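Putative nucleoprotein (Infectious salmon anemia virus, PDB 4EWC) encapsidates the negative-strand viral RNA and protects it from nucleases, forming the ribonucleoprotein that serves as template for transcription and replication. Local coordinates at residues K109-N114 with E296-P301; N142-L147 with A409-K414; A426-G431 with Q490-S495; S467-S472 with S584-F589. One frame throughout, in Å; residues are numbered along the deposited sequence.

Contact 1 of 4, residues K109-N114 with E296-P301; sequences KEAAAN and EGANIP
N114, in the last turn of helix 96-114, holds the loop 296-301 through two hydrogen bonds from one amide nitrogen. ND2 of N114 donates to O of I300 at 2.7 Å, and this bond is nearly straight, 169° at the hydrogen. The second N-H goes from N114 ND2 to A298 O at 3.0 Å. Both carbonyl oxygens lie close to the amide plane of N114. I300 O is met not far off its C=O direction, whereas the donor sits above the carbonyl plane of A298. CG of N114 stands anti to its carbonyl carbon (chi1 -77°), which turns the amide to the loop.

One turn back the contacts are weaker. CA of A111 makes a CA-H...O contact with O of A298, 3.3 Å away. CB of A111 lies 4.3 Å from CB of A298, a loose apolar contact. E110 bends at chi2 (49°), and its CG lies beside O of N299. OE2 of E110 is 3.6 Å from CA of P301.

P301 is the N-cap residue of helix 302-305, and OE2 of E110 also takes a weak hydrogen bond from N of S302. Residues 297-300 form a type I beta turn, closed by I300 N to G297 O.

The helix end therefore reads the loop by its backbone. One side-chain amide spends both of its N-H groups on two carbonyls of the turn region, fixing the flip of the amide. The carboxylate next to it lies at the start of a short helix, where the helix dipole would probably stabilise its negative charge.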
# COMPACT_ATOMS: atom_id res chain seq x y z
N LYS A 109 21.97 -24.72 -8.16
CA LYS A 109 23.26 -25.04 -8.78
C LYS A 109 23.96 -23.74 -9.15
O LYS A 109 25.17 -23.59 -8.96
CB LYS A 109 23.07 -25.90 -10.04
CG LYS A 109 24.33 -26.65 -10.48
CD LYS A 109 24.51 -26.64 -12.00
CE LYS A 109 24.90 -25.25 -12.53
NZ LYS A 109 25.31 -25.26 -13.96
N GLU A 110 23.20 -22.80 -9.69
CA GLU A 110 23.80 -21.55 -10.08
C GLU A 110 24.22 -20.75 -8.86
O GLU A 110 25.29 -20.16 -8.85
CB GLU A 110 22.87 -20.73 -11.00
CG GLU A 110 23.63 -19.69 -11.79
CD GLU A 110 24.86 -20.29 -12.48
OE1 GLU A 110 24.67 -21.19 -13.32
OE2 GLU A 110 26.01 -19.87 -12.16
N ALA A 111 23.37 -20.75 -7.83
CA ALA A 111 23.70 -20.12 -6.56
C ALA A 111 24.92 -20.79 -5.89
O ALA A 111 25.73 -20.12 -5.25
CB ALA A 111 22.50 -20.17 -5.63
N ALA A 112 25.03 -22.10 -6.05
CA ALA A 112 26.11 -22.86 -5.43
C ALA A 112 27.40 -22.72 -6.20
O ALA A 112 28.44 -23.21 -5.78
CB ALA A 112 25.73 -24.34 -5.28
N ALA A 113 27.32 -22.08 -7.36
CA ALA A 113 28.52 -21.72 -8.11
C ALA A 113 29.01 -20.41 -7.54
O ALA A 113 30.22 -20.19 -7.40
CB ALA A 113 28.18 -21.53 -9.58
N ASN A 114 28.05 -19.56 -7.21
CA ASN A 114 28.31 -18.22 -6.75
C ASN A 114 28.77 -18.14 -5.30
O ASN A 114 29.56 -17.26 -4.96
CB ASN A 114 27.08 -17.32 -6.98
CG ASN A 114 26.94 -16.90 -8.43
OD1 ASN A 114 27.92 -16.58 -9.09
ND2 ASN A 114 25.70 -16.91 -8.93
N GLU A 296 18.91 -11.51 -3.55
CA GLU A 296 18.64 -11.05 -4.91
C GLU A 296 19.76 -11.48 -5.87
O GLU A 296 20.92 -11.45 -5.53
CB GLU A 296 18.39 -9.54 -4.98
CG GLU A 296 19.64 -8.67 -4.98
CD GLU A 296 19.33 -7.21 -4.69
OE1 GLU A 296 19.36 -6.35 -5.63
OE2 GLU A 296 19.03 -6.92 -3.51
N GLY A 297 19.38 -11.94 -7.06
CA GLY A 297 20.34 -12.24 -8.11
C GLY A 297 21.25 -13.42 -7.86
O GLY A 297 22.22 -13.63 -8.60
N ALA A 298 20.94 -14.20 -6.83
CA ALA A 298 21.65 -15.44 -6.51
C ALA A 298 21.94 -16.38 -7.72
O ALA A 298 22.94 -17.11 -7.73
CB ALA A 298 20.91 -16.19 -5.42
N ASN A 299 21.08 -16.36 -8.74
CA ASN A 299 21.27 -17.20 -9.91
C ASN A 299 21.91 -16.50 -11.13
O ASN A 299 21.82 -17.02 -12.26
CB ASN A 299 19.92 -17.77 -10.36
CG ASN A 299 18.92 -16.68 -10.68
OD1 ASN A 299 18.95 -15.59 -10.09
ND2 ASN A 299 18.02 -16.96 -11.62
N ILE A 300 22.52 -15.34 -10.93
CA ILE A 300 23.26 -14.70 -12.01
C ILE A 300 24.49 -15.56 -12.28
O ILE A 300 25.20 -15.91 -11.35
CB ILE A 300 23.71 -13.29 -11.66
CG1 ILE A 300 22.51 -12.36 -11.59
CG2 ILE A 300 24.71 -12.79 -12.67
CD1 ILE A 300 22.83 -11.02 -10.97
N PRO A 301 24.72 -15.91 -13.55
CA PRO A 301 25.84 -16.76 -13.98
C PRO A 301 27.18 -16.27 -13.44
O PRO A 301 27.55 -15.11 -13.67
CB PRO A 301 25.78 -16.66 -15.51
CG PRO A 301 24.36 -16.37 -15.82
CD PRO A 301 23.85 -15.53 -14.68

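Contact 2 of 4, residues N142-L147 with A409-K414; sequences NMAYNL and AMDFMK
M413, modelled as selenomethionine, lays its side chain over the first turn of helix 142-162 and overlaps A144 and M143. The loop 409-414 that carries it is shaped by an Asx turn: OD1 of D411 accepts from N of M413 at 2.9 Å. A weak bond from N of K414 reaches the same oxygen. The turn lies before helix 417-425, while M413 itself packs on helix 142-162.

CG of M413 lies 3.5 Å from CB of A144. All three side-chain torsions of M413 are near -60°, and this curl carries its methyl round to M143. There CE of M413 meets CG of M143 at 4.0 Å, and the two side chains cross obliquely. M143 is also a selenomethionine. With CG anti to the backbone N (chi1 -178°), it offers that carbon to the M413 methyl.

L147, one turn on, completes the apolar patch. Its CD2 lies 4.2 Å from SE of M413 and also touches CB of F412. The same methyl group sits at the edge of the F412 ring, near its plane. Beyond the two segments, L263 of helix 253-269 touches M413, and C260 and I264 of that helix touch L147.

OD1 of D411, already held by the Asx turn, lies beside the A144 methyl. O of M410 is hydrogen-bonded to OG of S148 of helix 142-162. A single water joins the two backbones. This water donates to O of A144 at 3.0 Å. The water also donates to O of M410, at 3.2 Å. Finally, the water accepts from N of F412 at 2.8 Å.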
# COMPACT_ATOMS: atom_id res chain seq x y z
N ASN A 142 31.41 5.92 -16.26
CA ASN A 142 32.05 5.02 -17.21
C ASN A 142 31.23 3.79 -17.44
O ASN A 142 31.03 3.36 -18.56
CB ASN A 142 33.41 4.55 -16.71
CG ASN A 142 34.49 5.59 -16.88
OD1 ASN A 142 34.35 6.55 -17.66
ND2 ASN A 142 35.59 5.40 -16.16
N MSE A 143 30.79 3.22 -16.32
CA MSE A 143 30.05 1.99 -16.33
C MSE A 143 28.77 2.22 -17.11
O MSE A 143 28.35 1.34 -17.85
CB MSE A 143 29.74 1.55 -14.92
CG MSE A 143 29.01 0.23 -14.84
SE MSE A 143 30.08 -1.26 -15.55
CE MSE A 143 31.43 -1.37 -14.15
N ALA A 144 28.16 3.39 -16.95
CA ALA A 144 26.95 3.69 -17.69
C ALA A 144 27.22 3.76 -19.19
O ALA A 144 26.51 3.13 -19.99
CB ALA A 144 26.34 4.99 -17.20
N TYR A 145 28.23 4.54 -19.56
CA TYR A 145 28.59 4.72 -20.97
C TYR A 145 28.96 3.38 -21.62
O TYR A 145 28.63 3.13 -22.78
CB TYR A 145 29.73 5.73 -21.13
CG TYR A 145 30.23 5.84 -22.55
CD1 TYR A 145 29.59 6.68 -23.47
CD2 TYR A 145 31.32 5.10 -22.99
CE1 TYR A 145 30.03 6.79 -24.78
CE2 TYR A 145 31.76 5.19 -24.31
CZ TYR A 145 31.12 6.04 -25.19
OH TYR A 145 31.55 6.13 -26.50
N ASN A 146 29.64 2.54 -20.85
CA ASN A 146 30.07 1.23 -21.33
C ASN A 146 28.90 0.30 -21.57
O ASN A 146 28.86 -0.42 -22.56
CB ASN A 146 31.06 0.60 -20.35
CG ASN A 146 32.42 1.27 -20.39
OD1 ASN A 146 32.72 2.01 -21.33
ND2 ASN A 146 33.24 1.01 -19.39
N LEU A 147 27.95 0.34 -20.64
CA LEU A 147 26.75 -0.46 -20.75
C LEU A 147 25.91 -0.00 -21.94
O LEU A 147 25.42 -0.84 -22.68
CB LEU A 147 25.94 -0.44 -19.45
CG LEU A 147 24.61 -1.22 -19.50
CD1 LEU A 147 24.81 -2.71 -19.70
CD2 LEU A 147 23.79 -0.93 -18.26
N ALA A 409 23.84 7.53 -26.00
CA ALA A 409 23.88 8.67 -25.08
C ALA A 409 22.97 8.48 -23.87
O ALA A 409 22.65 9.44 -23.18
CB ALA A 409 23.53 9.96 -25.82
N MSE A 410 22.56 7.25 -23.61
CA MSE A 410 21.63 7.02 -22.52
C MSE A 410 22.32 6.57 -21.24
O MSE A 410 23.42 6.01 -21.29
CB MSE A 410 20.52 6.06 -22.93
CG MSE A 410 19.38 6.75 -23.64
SE MSE A 410 18.17 5.45 -24.40
CE MSE A 410 16.61 6.58 -24.78
N ASP A 411 21.68 6.83 -20.11
CA ASP A 411 22.21 6.41 -18.83
C ASP A 411 21.21 5.50 -18.15
O ASP A 411 20.10 5.93 -17.77
CB ASP A 411 22.50 7.63 -17.95
CG ASP A 411 23.38 7.30 -16.77
OD1 ASP A 411 23.48 6.10 -16.42
OD2 ASP A 411 23.97 8.24 -16.19
N PHE A 412 21.59 4.24 -17.99
CA PHE A 412 20.69 3.28 -17.34
C PHE A 412 21.11 2.99 -15.90
O PHE A 412 20.49 2.17 -15.25
CB PHE A 412 20.66 1.97 -18.12
CG PHE A 412 20.18 2.11 -19.54
CD1 PHE A 412 18.97 2.74 -19.82
CD2 PHE A 412 20.93 1.60 -20.59
CE1 PHE A 412 18.52 2.85 -21.13
CE2 PHE A 412 20.49 1.71 -21.89
CZ PHE A 412 19.28 2.33 -22.17
N MSE A 413 22.16 3.67 -15.45
CA MSE A 413 22.69 3.50 -14.10
C MSE A 413 22.07 4.46 -13.08
O MSE A 413 21.70 4.05 -11.99
CB MSE A 413 24.21 3.67 -14.07
CG MSE A 413 25.02 2.71 -14.95
SE MSE A 413 24.88 0.80 -14.57
CE MSE A 413 25.61 0.73 -12.76
N LYS A 414 21.98 5.74 -13.45
CA LYS A 414 21.53 6.78 -12.51
C LYS A 414 20.07 6.65 -12.06
O LYS A 414 19.74 6.93 -10.92
CB LYS A 414 21.77 8.20 -13.06
CG LYS A 414 20.87 8.56 -14.27
CD LYS A 414 20.94 10.05 -14.65
CE LYS A 414 20.51 10.28 -16.10
NZ LYS A 414 19.03 10.11 -16.36
O HOH W 1 23.56 3.22 -19.67

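Contact 3 of 4, residues A426-G431 with Q490-S495; sequences AKLKVG and QGLRLS
V430 and Q490 form the antiparallel hydrogen-bonded pair of a two-stranded sheet, and the N-H and C=O of both residues are used. N of V430 donates to O of Q490 at 3.0 Å. N of Q490 returns the bond to O of V430 at 3.1 Å. Both donors lie nearly along the C=O axis, but the Q490 N bond is less straight, 135° at the hydrogen. K429 and G491 make the neighbouring non-hydrogen-bonded pair, their CA atoms 4.5 Å apart. One residue further, N of L492 donates to O of L428 at 3.0 Å from above the carbonyl plane.

Past this point a water takes over. The water donates to O of A426 (3.0 Å) and to O of L492 (2.9 Å), and it accepts a weak bond from N of L428. O of G431 accepts from NE2 of Q175, and O of R493 from NH1 of R442.

The leucines and V430 pack beside this ladder. L428 and L492 run alongside each other in the same direction. CD2 of L492 meets CG1 of V430 at 3.5 Å.

M438 of helix 438-449 touches V430, Q490 and L492. W174 of helix 174-188 touches L428 and V430, and the backbone of K429 bonds to S172 and W174. L428 also packs on S395 and S396 of helix 394-402.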
# COMPACT_ATOMS: atom_id res chain seq x y z
N ALA A 426 8.44 2.18 -27.70
CA ALA A 426 8.21 0.91 -28.39
C ALA A 426 6.81 0.36 -28.13
O ALA A 426 6.08 0.80 -27.22
CB ALA A 426 9.26 -0.11 -28.02
N LYS A 427 6.44 -0.60 -28.96
CA LYS A 427 5.14 -1.23 -28.90
C LYS A 427 5.35 -2.72 -28.60
O LYS A 427 5.16 -3.58 -29.47
CB LYS A 427 4.38 -1.02 -30.21
CG LYS A 427 3.83 0.40 -30.37
CD LYS A 427 3.33 0.68 -31.80
CE LYS A 427 2.69 2.06 -31.93
NZ LYS A 427 3.59 3.19 -31.53
N LEU A 428 5.75 -2.99 -27.36
CA LEU A 428 5.96 -4.33 -26.86
C LEU A 428 4.67 -5.15 -26.93
O LEU A 428 3.57 -4.61 -26.78
CB LEU A 428 6.46 -4.28 -25.41
CG LEU A 428 6.63 -5.62 -24.67
CD1 LEU A 428 7.66 -6.50 -25.37
CD2 LEU A 428 6.99 -5.41 -23.23
N LYS A 429 4.82 -6.44 -27.18
CA LYS A 429 3.69 -7.34 -27.12
C LYS A 429 3.99 -8.49 -26.17
O LYS A 429 5.14 -8.76 -25.84
CB LYS A 429 3.33 -7.84 -28.52
CG LYS A 429 2.87 -6.73 -29.43
CD LYS A 429 2.04 -7.23 -30.57
CE LYS A 429 2.12 -6.28 -31.75
NZ LYS A 429 3.49 -6.32 -32.38
N VAL A 430 2.95 -9.16 -25.71
CA VAL A 430 3.14 -10.23 -24.75
C VAL A 430 2.13 -11.35 -24.98
O VAL A 430 1.04 -11.11 -25.50
CB VAL A 430 3.09 -9.69 -23.29
CG1 VAL A 430 1.71 -9.13 -22.97
CG2 VAL A 430 3.51 -10.75 -22.29
N GLY A 431 2.51 -12.57 -24.64
CA GLY A 431 1.59 -13.68 -24.65
C GLY A 431 0.98 -13.84 -23.27
O GLY A 431 1.71 -13.90 -22.28
N GLN A 490 -1.48 -10.18 -26.98
CA GLN A 490 -1.97 -8.82 -27.05
C GLN A 490 -0.93 -7.82 -26.62
O GLN A 490 0.18 -8.17 -26.24
CB GLN A 490 -3.25 -8.64 -26.24
CG GLN A 490 -3.25 -9.35 -24.91
CD GLN A 490 -4.63 -9.38 -24.31
OE1 GLN A 490 -4.80 -9.69 -23.13
NE2 GLN A 490 -5.62 -9.05 -25.12
N GLY A 491 -1.28 -6.55 -26.74
CA GLY A 491 -0.34 -5.47 -26.56
C GLY A 491 -0.02 -5.18 -25.11
O GLY A 491 -0.90 -5.15 -24.26
N LEU A 492 1.27 -4.98 -24.85
CA LEU A 492 1.72 -4.61 -23.52
C LEU A 492 2.09 -3.13 -23.51
O LEU A 492 3.26 -2.77 -23.58
CB LEU A 492 2.93 -5.45 -23.12
CG LEU A 492 3.41 -5.41 -21.67
CD1 LEU A 492 2.44 -4.69 -20.76
CD2 LEU A 492 3.68 -6.82 -21.16
N ARG A 493 1.07 -2.28 -23.45
CA ARG A 493 1.27 -0.84 -23.46
C ARG A 493 1.96 -0.39 -22.18
O ARG A 493 1.61 -0.83 -21.09
CB ARG A 493 -0.06 -0.11 -23.63
N LEU A 494 2.95 0.49 -22.33
CA LEU A 494 3.74 0.92 -21.19
C LEU A 494 3.93 2.42 -21.17
O LEU A 494 4.97 2.92 -20.73
CB LEU A 494 5.12 0.25 -21.20
CG LEU A 494 5.25 -1.24 -20.95
CD1 LEU A 494 6.71 -1.68 -21.06
CD2 LEU A 494 4.69 -1.60 -19.57
N SER A 495 2.95 3.16 -21.65
CA SER A 495 2.89 4.57 -21.33
C SER A 495 2.44 4.62 -19.88
O SER A 495 2.09 3.58 -19.30
CB SER A 495 1.91 5.31 -22.24
OG SER A 495 0.74 4.55 -22.50
O HOH W 2 4.75 -0.77 -25.10

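Contact 4 of 4, residues S467-S472 with S584-F589; sequences SERYRS and SGVGLF
Y470 and L588 bring the two loops together with CA atoms 5.3 Å apart, and R471 and F589 approach to 5.4 Å between their CA atoms, with no hydrogen bond between the loops.

R471 and F589 make the closest side-chain meeting. CG of R471 lies 3.7 Å from CD1 of the F589 ring, and CB of R471 is 3.7 Å from N of F589. The aliphatic part of the arginine does the touching. Its first torsion (chi1 166°) sets CG anti to the backbone N and against the ring. The guanidinium plane is 73° from the ring plane.

V586 takes the other end. Its CG1 lies 4.0 Å from NH1 of R469, the two side chains crossing at about a right angle. The same V586 CG1 is 4.4 Å from CE1 of Y470. CG of R469 sits over the centre of the Y470 ring. CD1 of L588 rests on O of R469 at 3.8 Å. S584 shapes the second loop as an ST turn, its OG accepting from N of V586.

D458 of helix 457-463 ties both loops, in a salt bridge with NH2 of R469 and a hydrogen bond with OG of S584. The site also lies at the subunit interface: OH of Y470 bonds to N of V582 of the second subunit, and F589 meets W514 of that subunit, ring planes about 30° apart. Within the chain, L588 touches V447 of helix 438-449 and I460 of helix 457-463, and the loop 584-589 continues from strand 577-583.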
# COMPACT_ATOMS: atom_id res chain seq x y z
N SER A 467 -0.05 -3.47 -12.52
CA SER A 467 0.58 -4.73 -12.18
C SER A 467 0.01 -5.27 -10.86
O SER A 467 -0.56 -4.51 -10.06
CB SER A 467 2.10 -4.59 -12.09
OG SER A 467 2.45 -3.61 -11.13
N GLU A 468 0.16 -6.57 -10.66
CA GLU A 468 -0.32 -7.25 -9.48
C GLU A 468 0.62 -7.05 -8.27
O GLU A 468 1.82 -7.30 -8.36
CB GLU A 468 -0.51 -8.74 -9.82
CG GLU A 468 -0.92 -9.61 -8.66
CD GLU A 468 -2.32 -9.30 -8.17
OE1 GLU A 468 -3.29 -9.58 -8.93
OE2 GLU A 468 -2.45 -8.78 -7.02
N ARG A 469 0.07 -6.59 -7.15
CA ARG A 469 0.86 -6.22 -5.98
C ARG A 469 1.08 -7.39 -5.00
O ARG A 469 1.95 -7.34 -4.11
CB ARG A 469 0.21 -5.01 -5.31
CG ARG A 469 0.21 -4.99 -3.80
CD ARG A 469 -0.66 -3.86 -3.25
NE ARG A 469 -0.05 -2.54 -3.34
CZ ARG A 469 0.51 -1.90 -2.31
NH1 ARG A 469 0.53 -2.47 -1.11
NH2 ARG A 469 1.03 -0.69 -2.48
N TYR A 470 0.30 -8.46 -5.16
CA TYR A 470 0.48 -9.68 -4.35
C TYR A 470 0.85 -10.91 -5.17
O TYR A 470 0.15 -11.30 -6.10
CB TYR A 470 -0.73 -9.97 -3.46
CG TYR A 470 -1.14 -8.82 -2.58
CD1 TYR A 470 -0.48 -8.57 -1.39
CD2 TYR A 470 -2.19 -7.99 -2.94
CE1 TYR A 470 -0.86 -7.51 -0.59
CE2 TYR A 470 -2.58 -6.94 -2.14
CZ TYR A 470 -1.90 -6.71 -0.96
OH TYR A 470 -2.26 -5.67 -0.16
N ARG A 471 1.97 -11.51 -4.79
CA ARG A 471 2.44 -12.79 -5.28
C ARG A 471 1.36 -13.87 -5.08
O ARG A 471 1.20 -14.76 -5.91
CB ARG A 471 3.73 -13.17 -4.53
CG ARG A 471 4.18 -14.63 -4.67
CD ARG A 471 4.55 -14.96 -6.11
NE ARG A 471 4.94 -16.37 -6.30
CZ ARG A 471 4.16 -17.30 -6.84
NH1 ARG A 471 2.92 -17.01 -7.22
NH2 ARG A 471 4.60 -18.54 -6.98
N SER A 472 0.61 -13.76 -3.99
CA SER A 472 -0.43 -14.72 -3.69
C SER A 472 -1.54 -14.78 -4.76
O SER A 472 -2.05 -15.86 -5.06
CB SER A 472 -1.01 -14.47 -2.29
OG SER A 472 -1.24 -13.09 -2.05
N SER A 584 5.34 1.74 2.14
CA SER A 584 4.61 1.23 3.30
C SER A 584 5.37 0.16 4.07
O SER A 584 5.21 0.03 5.28
CB SER A 584 3.26 0.65 2.88
OG SER A 584 3.44 -0.33 1.88
N GLY A 585 6.17 -0.60 3.35
CA GLY A 585 6.86 -1.73 3.93
C GLY A 585 6.28 -3.02 3.38
O GLY A 585 6.90 -4.07 3.46
N VAL A 586 5.07 -2.96 2.84
CA VAL A 586 4.49 -4.13 2.20
C VAL A 586 5.26 -4.42 0.93
O VAL A 586 5.67 -3.49 0.21
CB VAL A 586 2.97 -3.95 1.87
CG1 VAL A 586 2.45 -5.17 1.10
CG2 VAL A 586 2.18 -3.78 3.13
N GLY A 587 5.48 -5.69 0.64
CA GLY A 587 6.08 -6.04 -0.62
C GLY A 587 5.30 -7.13 -1.29
O GLY A 587 4.19 -7.51 -0.88
N LEU A 588 5.89 -7.63 -2.36
CA LEU A 588 5.48 -8.89 -2.94
C LEU A 588 5.79 -9.91 -1.84
O LEU A 588 6.56 -9.62 -0.92
CB LEU A 588 6.29 -9.12 -4.22
CG LEU A 588 5.93 -8.41 -5.56
CD1 LEU A 588 5.53 -6.97 -5.44
CD2 LEU A 588 7.07 -8.51 -6.53
N PHE A 589 5.19 -11.09 -1.87
CA PHE A 589 5.40 -12.10 -0.78
C PHE A 589 4.90 -11.73 0.60
O PHE A 589 5.22 -12.40 1.56
CB PHE A 589 6.86 -12.54 -0.62
CG PHE A 589 7.60 -12.63 -1.90
CD1 PHE A 589 7.28 -13.61 -2.83
CD2 PHE A 589 8.61 -11.72 -2.20
CE1 PHE A 589 7.95 -13.69 -4.02
CE2 PHE A 589 9.30 -11.80 -3.39
CZ PHE A 589 8.97 -12.79 -4.31

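The four contacts are spread through a largely helical chain, with centres 23 to 30 Å apart and none touching another. Contacts 1 and 2 alternate along the chain: helices 96-114 and 142-162 follow each other, then each meets a later loop. Both contacts also touch helix 253-269. Contacts 3 and 4 alternate as well, and helix 438-449 borders both. Their nearest atoms are about 8 Å apart. Contact 1 closes before contacts 3 and 4 open. Contacts 1 and 2 thus join early helices to later parts of the chain, contact 3 pairs two strands of the C-terminal region, and contact 4 joins two loops of the later chain at the interface with the second subunit.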